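Local coordinates for invasion-associated protein (Mycobacterium tuberculosis, PDB 4LJ1) that is a non-catalytic NlpC/p60-domain protein of the periplasm that binds peptidoglycan and probably contributes to stabilising the cell wall, at residues R14-S17 and Q18-V21. Sequence-based numbering, arbitrary orientation.
Sequences RGLS and QRGV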
ATOM      1  N   ARG A  14      -9.658   6.865   0.064  1.00 10.39           N
ATOM      2  CA  ARG A  14     -10.131   5.523   0.459  1.00 10.41           C
ATOM      3  C   ARG A  14      -9.223   4.913   1.516  1.00 10.18           C
ATOM      4  O   ARG A  14      -9.698   4.383   2.513  1.00 10.02           O
ATOM      5  CB  ARG A  14     -10.191   4.598  -0.725  1.00 10.65           C
ATOM      6  CG  ARG A  14     -11.369   4.871  -1.631  1.00 12.60           C
ATOM      7  CD  ARG A  14     -11.243   4.143  -2.956  1.00 12.48           C
ATOM      8  NE  ARG A  14     -11.346   2.698  -2.802  1.00 12.51           N
ATOM      9  CZ  ARG A  14     -12.469   1.979  -2.881  1.00 12.45           C
ATOM     10  NH1 ARG A  14     -13.644   2.537  -3.140  1.00 14.49           N
ATOM     11  NH2 ARG A  14     -12.401   0.682  -2.740  1.00 13.47           N
ATOM     12  N   GLY A  15      -7.910   4.981   1.313  1.00  9.52           N
ATOM     13  CA  GLY A  15      -6.994   4.508   2.345  1.00  8.68           C
ATOM     14  C   GLY A  15      -7.171   5.203   3.686  1.00  8.86           C
ATOM     15  O   GLY A  15      -7.270   4.565   4.733  1.00  9.22           O
ATOM     16  N   LEU A  16      -7.172   6.540   3.645  1.00  9.07           N
ATOM     17  CA  LEU A  16      -7.305   7.333   4.862  1.00  9.44           C
ATOM     18  C   LEU A  16      -8.616   7.073   5.616  1.00  9.64           C
ATOM     19  O   LEU A  16      -8.652   7.162   6.832  1.00 11.00           O
ATOM     20  CB  LEU A  16      -7.165   8.828   4.561  1.00 10.96           C
ATOM     21  CG  LEU A  16      -5.765   9.316   4.165  1.00 11.92           C
ATOM     22  CD1 LEU A  16      -5.843  10.784   3.754  1.00 14.10           C
ATOM     23  CD2 LEU A  16      -4.770   9.125   5.306  1.00 12.95           C
ATOM     24  N   SER A  17      -9.685   6.729   4.902  1.00  9.73           N
ATOM     25  CA  SER A  17     -10.949   6.413   5.553  1.00  9.96           C
ATOM     26  C   SER A  17     -10.877   5.194   6.465  1.00  9.11           C
ATOM     27  O   SER A  17     -11.772   4.977   7.269  1.00 10.99           O
ATOM     28  CB  SER A  17     -12.048   6.189   4.510  1.00 10.44           C
ATOM     29  OG  SER A  17     -11.935   4.942   3.829  1.00 10.57           O
ATOM     30  N   GLN A  18      -9.842   4.378   6.326  1.00  8.95           N
ATOM     31  CA  GLN A  18      -9.672   3.151   7.106  1.00  8.75           C
ATOM     32  C   GLN A  18      -8.726   3.319   8.297  1.00  8.57           C
ATOM     33  O   GLN A  18      -8.427   2.345   8.960  1.00  8.74           O
ATOM     34  CB  GLN A  18      -9.187   2.009   6.200  1.00  8.72           C
ATOM     35  CG  GLN A  18     -10.092   1.780   5.003  1.00  8.93           C
ATOM     36  CD  GLN A  18     -11.514   1.457   5.441  1.00  9.35           C
ATOM     37  OE1 GLN A  18     -11.741   0.505   6.185  1.00 10.08           O
ATOM     38  NE2 GLN A  18     -12.466   2.313   5.055  1.00 11.42           N
ATOM     39  N   ARG A  19      -8.285   4.542   8.586  1.00  8.75           N
ATOM     40  CA  ARG A  19      -7.433   4.765   9.741  1.00  8.78           C
ATOM     41  C   ARG A  19      -8.092   4.224  11.006  1.00  9.60           C
ATOM     42  O   ARG A  19      -9.294   4.407  11.218  1.00 10.48           O
ATOM     43  CB  ARG A  19      -7.144   6.255   9.929  1.00  9.96           C
ATOM     44  CG  ARG A  19      -6.072   6.767   8.974  1.00  9.83           C
ATOM     45  CD  ARG A  19      -5.898   8.257   9.051  1.00 12.24           C
ATOM     46  NE  ARG A  19      -6.995   8.963   8.400  1.00 12.05           N
ATOM     47  CZ  ARG A  19      -7.059  10.281   8.311  1.00 15.01           C
ATOM     48  NH1 ARG A  19      -8.072  10.868   7.687  1.00 18.40           N
ATOM     49  NH2 ARG A  19      -6.104  11.042   8.833  1.00 19.08           N
ATOM     50  N   GLY A  20      -7.307   3.527  11.812  1.00  8.53           N
ATOM     51  CA  GLY A  20      -7.759   2.939  13.059  1.00  9.13           C
ATOM     52  C   GLY A  20      -8.306   1.530  12.927  1.00  8.05           C
ATOM     53  O   GLY A  20      -8.537   0.897  13.941  1.00  9.35           O
ATOM     54  N   VAL A  21      -8.547   1.038  11.712  1.00  7.91           N
ATOM     55  CA  VAL A  21      -8.978  -0.346  11.552  1.00  7.87           C
ATOM     56  C   VAL A  21      -7.849  -1.267  11.991  1.00  7.89           C
ATOM     57  O   VAL A  21      -6.700  -1.036  11.624  1.00  7.82           O
ATOM     58  CB  VAL A  21      -9.410  -0.616  10.091  1.00  7.54           C
ATOM     59  CG1 VAL A  21      -9.617  -2.101   9.853  1.00  8.60           C
ATOM     60  CG2 VAL A  21     -10.673   0.171   9.726  1.00  8.64           C
TER
HETATM   61  O   HOH W   1     -11.155   6.055  10.057  1.00 30.09           O
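Leu16 and Arg19 meet where helix 5-16 of this NlpC/p60-family protein runs out into two successive beta turns, type I from Leu16 to Arg19 and type II from Gln18 to Val21. Backbone bonds shape the exit: Gln18 N donates to Gly15 O (3.0 Å), Arg19 N to Leu16 O (3.2 Å) and Val21 N to Gln18 O, which closes the second turn. Gly20, at its third position, has a positive phi of 90°, and its backbone and that of Val21 bond to Val114, tying the loop to strand 114-118.

Leu16 O is gripped twice by the same residue. Arg19 N comes in from one face of the carbonyl plane and Arg19 NE from the opposite one, 2.9 Å from Leu16 O, which sits at the edge of the guanidinium, in its plane. A bend at chi3 (-75°) turns Arg19 NE back toward Leu16 O to make this second bond. Apolar contact accompanies it: the two side chains run side by side, Leu16 CD2 lying over the rim of one guanidinium face, 3.8 Å from Arg19 NE, and both touch Val116.

On another side of the turn, two hydrogen bonds through Ser17 OG link the Gln18 amide to the helix end. Ser17 OG donates to Arg14 O at 2.7 Å and accepts from Gln18 NE2, the hydroxyl oxygen lying close to the amide plane. The Gln18 chain, bent at chi2 (-59°), also packs on Leu51 and Tyr54 of helix 48-57. One water donates to both Ser17 O (3.1 Å) and Arg19 O (2.7 Å), bridging the two carbonyls.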